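DNA alpha-glucosyltransferase (Enterobacteria phage T4, PDB 1XV5) is a phage enzyme of the glucosyltransferase class with the two-domain GT-B fold, modelled here with uridine-5'-diphosphate. Local coordinates at residues A[188-200]-A[364-376]. Sequence-based numbering, arbitrary orientation.
Sequences YWKDVSEINMNIN and LSSDRALYDRERE
The R375 guanidinium lies between W189 on one face and I195 CD1 on the other. It sits over one face of the indole with the two planes 24° apart. R375 NH1 is above that face, offset toward the rim, and R375 CZ is 3.4 Å from W189 NE1. At the guanidinium edge R375 NH1 and NH2 both donate to K190 O, the NH2 bond being the shorter at 2.8 Å. Along another edge, R375 NE and NH2 both grip D372 OD2, in a salt bridge within the helix. The in-plane bonds to K190 and D372 hold the group's rotation. R375 NH1 also bonds to G317 O.

The Y371 ring takes M197 CE over its centre, 3.5 Å from the centroid and 10° off the normal. M197 SD sits obliquely, 3.5 Å from Y371 CE1, a Met-aromatic contact. The bend at chi2 (-62°) helps fold the methionine end over the ring. V192 CG2 and I195 CD1 also meet Y371, and its hydroxyl bonds to G289 O.

M197 also covers one face of the R368 guanidinium. R368 NH1 donates to I195 O at 3.1 Å, in the carbonyl plane on a lone pair; its bond to V192 O is weak. Water 1 links W189 NE1 to D372 OD2 and E376 OE1, and E376 also pairs with R185.

The contact packs the loop between helix 181-188 and strand 199-203 against the start of helix 368-386. That strand is central in a seven-stranded parallel sheet, one of the two Rossmann-like sheets of a GT-B fold.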
loop_
_atom_site.group_PDB
_atom_site.type_symbol
_atom_site.label_atom_id
_atom_site.label_comp_id
_atom_site.label_asym_id
_atom_site.label_seq_id
_atom_site.Cartn_x
_atom_site.Cartn_y
_atom_site.Cartn_z
ATOM N N TYR A 188 -11.057 4.665 15.121
ATOM C CA TYR A 188 -9.847 4.837 15.925
ATOM C C TYR A 188 -9.486 6.213 16.462
ATOM O O TYR A 188 -8.646 6.311 17.354
ATOM C CB TYR A 188 -8.636 4.315 15.144
ATOM C CG TYR A 188 -8.748 2.860 14.778
ATOM C CD1 TYR A 188 -9.279 2.469 13.550
ATOM C CD2 TYR A 188 -8.378 1.871 15.682
ATOM C CE1 TYR A 188 -9.439 1.128 13.231
ATOM C CE2 TYR A 188 -8.537 0.522 15.377
ATOM C CZ TYR A 188 -9.069 0.160 14.151
ATOM O OH TYR A 188 -9.239 -1.169 13.845
ATOM N N TRP A 189 -10.091 7.267 15.928
ATOM C CA TRP A 189 -9.762 8.622 16.367
ATOM C C TRP A 189 -9.849 8.787 17.885
ATOM O O TRP A 189 -10.847 8.418 18.510
ATOM C CB TRP A 189 -10.679 9.628 15.672
ATOM C CG TRP A 189 -10.139 11.031 15.622
ATOM C CD1 TRP A 189 -10.279 12.004 16.571
ATOM C CD2 TRP A 189 -9.414 11.629 14.539
ATOM N NE1 TRP A 189 -9.692 13.172 16.143
ATOM C CE2 TRP A 189 -9.152 12.970 14.900
ATOM C CE3 TRP A 189 -8.961 11.161 13.299
ATOM C CZ2 TRP A 189 -8.457 13.853 14.061
ATOM C CZ3 TRP A 189 -8.269 12.040 12.462
ATOM C CH2 TRP A 189 -8.025 13.372 12.852
ATOM N N LYS A 190 -8.797 9.348 18.470
ATOM C CA LYS A 190 -8.736 9.561 19.911
ATOM C C LYS A 190 -8.777 11.043 20.254
ATOM O O LYS A 190 -8.433 11.888 19.430
ATOM C CB LYS A 190 -7.434 8.984 20.478
ATOM C CG LYS A 190 -7.244 7.489 20.280
ATOM C CD LYS A 190 -8.188 6.688 21.162
ATOM C CE LYS A 190 -7.948 5.189 21.014
ATOM N NZ LYS A 190 -8.231 4.718 19.630
ATOM N N ASP A 191 -9.198 11.355 21.475
ATOM C CA ASP A 191 -9.213 12.739 21.918
ATOM C C ASP A 191 -7.732 13.053 22.116
ATOM O O ASP A 191 -6.957 12.168 22.489
ATOM C CB ASP A 191 -9.970 12.881 23.241
ATOM C CG ASP A 191 -10.068 14.327 23.706
ATOM O OD1 ASP A 191 -9.140 14.809 24.392
ATOM O OD2 ASP A 191 -11.074 14.988 23.372
ATOM N N VAL A 192 -7.338 14.298 21.869
ATOM C CA VAL A 192 -5.934 14.682 21.995
ATOM C C VAL A 192 -5.323 14.367 23.365
ATOM O O VAL A 192 -4.126 14.088 23.468
ATOM C CB VAL A 192 -5.733 16.190 21.659
ATOM C CG1 VAL A 192 -6.401 17.067 22.708
ATOM C CG2 VAL A 192 -4.244 16.507 21.550
ATOM N N SER A 193 -6.143 14.379 24.411
ATOM C CA SER A 193 -5.651 14.099 25.761
ATOM C C SER A 193 -5.186 12.654 25.935
ATOM O O SER A 193 -4.450 12.345 26.870
ATOM C CB SER A 193 -6.742 14.404 26.793
ATOM O OG SER A 193 -7.834 13.510 26.649
ATOM N N GLU A 194 -5.618 11.779 25.033
ATOM C CA GLU A 194 -5.269 10.360 25.086
ATOM C C GLU A 194 -3.982 10.033 24.333
ATOM O O GLU A 194 -3.514 8.896 24.366
ATOM C CB GLU A 194 -6.398 9.521 24.474
ATOM C CG GLU A 194 -7.721 9.540 25.216
ATOM C CD GLU A 194 -8.795 8.746 24.484
ATOM O OE1 GLU A 194 -9.450 9.306 23.577
ATOM O OE2 GLU A 194 -8.969 7.553 24.804
ATOM N N ILE A 195 -3.418 11.023 23.653
ATOM C CA ILE A 195 -2.219 10.804 22.849
ATOM C C ILE A 195 -0.891 11.056 23.563
ATOM O O ILE A 195 -0.704 12.090 24.200
ATOM C CB ILE A 195 -2.273 11.675 21.572
ATOM C CG1 ILE A 195 -3.473 11.254 20.718
ATOM C CG2 ILE A 195 -0.975 11.537 20.776
ATOM C CD1 ILE A 195 -3.680 12.109 19.490
ATOM N N ASN A 196 0.024 10.095 23.452
ATOM C CA ASN A 196 1.343 10.228 24.067
ATOM C C ASN A 196 2.224 10.950 23.054
ATOM O O ASN A 196 2.711 10.348 22.099
ATOM C CB ASN A 196 1.941 8.855 24.379
ATOM C CG ASN A 196 3.227 8.951 25.181
ATOM O OD1 ASN A 196 3.983 9.914 25.051
ATOM N ND2 ASN A 196 3.487 7.942 26.012
ATOM N N MET A 197 2.422 12.244 23.272
ATOM C CA MET A 197 3.221 13.071 22.376
ATOM C C MET A 197 4.679 12.646 22.193
ATOM O O MET A 197 5.303 13.003 21.197
ATOM C CB MET A 197 3.181 14.528 22.854
ATOM C CG MET A 197 1.800 15.162 22.795
ATOM S SD MET A 197 1.159 15.244 21.109
ATOM C CE MET A 197 -0.589 15.433 21.407
ATOM N N ASN A 198 5.224 11.884 23.135
ATOM C CA ASN A 198 6.621 11.477 23.019
ATOM C C ASN A 198 6.855 10.215 22.198
ATOM O O ASN A 198 7.998 9.812 21.992
ATOM C CB ASN A 198 7.243 11.309 24.407
ATOM C CG ASN A 198 7.232 12.599 25.203
ATOM O OD1 ASN A 198 7.321 13.690 24.636
ATOM N ND2 ASN A 198 7.140 12.483 26.521
ATOM N N ILE A 199 5.778 9.602 21.718
ATOM C CA ILE A 199 5.905 8.393 20.913
ATOM C C ILE A 199 5.940 8.731 19.427
ATOM O O ILE A 199 5.060 9.426 18.913
ATOM C CB ILE A 199 4.728 7.419 21.153
ATOM C CG1 ILE A 199 4.603 7.104 22.645
ATOM C CG2 ILE A 199 4.934 6.149 20.338
ATOM C CD1 ILE A 199 5.863 6.547 23.282
ATOM N N ASN A 200 6.970 8.237 18.748
ATOM C CA ASN A 200 7.142 8.454 17.320
ATOM C C ASN A 200 7.088 7.064 16.707
ATOM O O ASN A 200 7.985 6.252 16.917
ATOM C CB ASN A 200 8.488 9.133 17.063
ATOM C CG ASN A 200 8.604 10.463 17.787
ATOM O OD1 ASN A 200 8.999 10.524 18.956
ATOM N ND2 ASN A 200 8.238 11.533 17.103
ATOM N N LEU A 364 4.122 21.251 17.784
ATOM C CA LEU A 364 2.820 20.609 17.922
ATOM C C LEU A 364 2.712 19.839 19.236
ATOM O O LEU A 364 1.640 19.757 19.827
ATOM C CB LEU A 364 2.546 19.666 16.738
ATOM C CG LEU A 364 1.964 20.313 15.476
ATOM C CD1 LEU A 364 2.937 21.331 14.913
ATOM C CD2 LEU A 364 1.660 19.237 14.440
ATOM N N SER A 365 3.831 19.288 19.692
ATOM C CA SER A 365 3.858 18.521 20.933
ATOM C C SER A 365 3.521 19.366 22.155
ATOM O O SER A 365 2.979 18.861 23.138
ATOM C CB SER A 365 5.243 17.899 21.148
ATOM O OG SER A 365 5.561 16.949 20.145
ATOM N N SER A 366 3.836 20.653 22.087
ATOM C CA SER A 366 3.616 21.550 23.216
ATOM C C SER A 366 2.291 22.301 23.244
ATOM O O SER A 366 2.006 23.019 24.203
ATOM C CB SER A 366 4.755 22.568 23.277
ATOM O OG SER A 366 4.714 23.418 22.143
ATOM N N ASP A 367 1.478 22.136 22.207
ATOM C CA ASP A 367 0.206 22.844 22.134
ATOM C C ASP A 367 -0.886 21.920 21.606
ATOM O O ASP A 367 -1.019 21.734 20.401
ATOM C CB ASP A 367 0.376 24.062 21.218
ATOM C CG ASP A 367 -0.874 24.915 21.121
ATOM O OD1 ASP A 367 -0.773 26.031 20.563
ATOM O OD2 ASP A 367 -1.950 24.483 21.586
ATOM N N ARG A 368 -1.661 21.342 22.521
ATOM C CA ARG A 368 -2.734 20.422 22.152
ATOM C C ARG A 368 -3.739 21.012 21.164
ATOM O O ARG A 368 -4.244 20.302 20.295
ATOM C CB ARG A 368 -3.473 19.946 23.410
ATOM C CG ARG A 368 -2.579 19.274 24.447
ATOM C CD ARG A 368 -2.357 17.787 24.175
ATOM N NE ARG A 368 -1.345 17.230 25.075
ATOM C CZ ARG A 368 -1.098 15.931 25.236
ATOM N NH1 ARG A 368 -1.791 15.022 24.562
ATOM N NH2 ARG A 368 -0.142 15.541 26.069
ATOM N N ALA A 369 -4.037 22.302 21.293
ATOM C CA ALA A 369 -4.995 22.943 20.393
ATOM C C ALA A 369 -4.448 22.992 18.970
ATOM O O ALA A 369 -5.168 22.712 18.009
ATOM C CB ALA A 369 -5.325 24.351 20.880
ATOM N N LEU A 370 -3.176 23.358 18.843
ATOM C CA LEU A 370 -2.516 23.426 17.548
ATOM C C LEU A 370 -2.469 22.015 16.966
ATOM O O LEU A 370 -2.790 21.796 15.795
ATOM C CB LEU A 370 -1.091 23.966 17.712
ATOM C CG LEU A 370 -0.186 23.991 16.477
ATOM C CD1 LEU A 370 -0.821 24.834 15.379
ATOM C CD2 LEU A 370 1.182 24.547 16.864
ATOM N N TYR A 371 -2.066 21.064 17.804
ATOM C CA TYR A 371 -1.972 19.662 17.407
ATOM C C TYR A 371 -3.292 19.233 16.775
ATOM O O TYR A 371 -3.319 18.657 15.682
ATOM C CB TYR A 371 -1.693 18.789 18.637
ATOM C CG TYR A 371 -1.482 17.317 18.330
ATOM C CD1 TYR A 371 -0.199 16.794 18.163
ATOM C CD2 TYR A 371 -2.566 16.455 18.181
ATOM C CE1 TYR A 371 -0.000 15.444 17.850
ATOM C CE2 TYR A 371 -2.383 15.107 17.868
ATOM C CZ TYR A 371 -1.099 14.608 17.703
ATOM O OH TYR A 371 -0.917 13.278 17.394
ATOM N N ASP A 372 -4.389 19.523 17.471
ATOM C CA ASP A 372 -5.719 19.160 16.990
ATOM C C ASP A 372 -6.045 19.820 15.656
ATOM O O ASP A 372 -6.546 19.165 14.739
ATOM C CB ASP A 372 -6.775 19.533 18.036
ATOM C CG ASP A 372 -7.518 18.321 18.572
ATOM O OD1 ASP A 372 -8.175 18.448 19.624
ATOM O OD2 ASP A 372 -7.456 17.244 17.938
ATOM N N ARG A 373 -5.766 21.115 15.540
ATOM C CA ARG A 373 -6.042 21.811 14.290
ATOM C C ARG A 373 -5.257 21.183 13.149
ATOM O O ARG A 373 -5.792 20.961 12.067
ATOM C CB ARG A 373 -5.674 23.298 14.384
ATOM C CG ARG A 373 -6.585 24.117 15.287
ATOM C CD ARG A 373 -6.421 25.612 15.022
ATOM N NE ARG A 373 -5.096 26.110 15.394
ATOM C CZ ARG A 373 -4.719 26.377 16.641
ATOM N NH1 ARG A 373 -5.564 26.196 17.648
ATOM N NH2 ARG A 373 -3.495 26.828 16.883
ATOM N N GLU A 374 -3.985 20.887 13.398
ATOM C CA GLU A 374 -3.142 20.312 12.360
ATOM C C GLU A 374 -3.600 18.940 11.885
ATOM O O GLU A 374 -3.632 18.686 10.681
ATOM C CB GLU A 374 -1.688 20.255 12.829
ATOM C CG GLU A 374 -1.077 21.638 13.035
ATOM C CD GLU A 374 -1.154 22.504 11.785
ATOM O OE1 GLU A 374 -0.578 22.112 10.747
ATOM O OE2 GLU A 374 -1.790 23.579 11.840
ATOM N N ARG A 375 -3.965 18.053 12.805
ATOM C CA ARG A 375 -4.402 16.738 12.356
ATOM C C ARG A 375 -5.779 16.794 11.697
ATOM O O ARG A 375 -6.080 15.976 10.834
ATOM C CB ARG A 375 -4.382 15.715 13.499
ATOM C CG ARG A 375 -5.270 16.020 14.676
ATOM C CD ARG A 375 -5.357 14.799 15.591
ATOM N NE ARG A 375 -6.236 15.034 16.732
ATOM C CZ ARG A 375 -6.723 14.073 17.509
ATOM N NH1 ARG A 375 -6.416 12.803 17.272
ATOM N NH2 ARG A 375 -7.530 14.385 18.514
ATOM N N GLU A 376 -6.622 17.747 12.091
ATOM C CA GLU A 376 -7.929 17.857 11.441
ATOM C C GLU A 376 -7.676 18.247 9.981
ATOM O O GLU A 376 -8.376 17.792 9.075
ATOM C CB GLU A 376 -8.809 18.910 12.129
ATOM C CG GLU A 376 -9.380 18.459 13.473
ATOM C CD GLU A 376 -10.501 17.434 13.344
ATOM O OE1 GLU A 376 -10.947 16.909 14.385
ATOM O OE2 GLU A 376 -10.949 17.155 12.210
HETATM O O HOH W 1 -9.915 16.181 16.660
HETATM O O HOH W 2 -9.192 16.233 20.655
HETATM O O HOH W 3 7.177 15.040 21.065
HETATM O O HOH W 4 1.966 13.231 26.035
#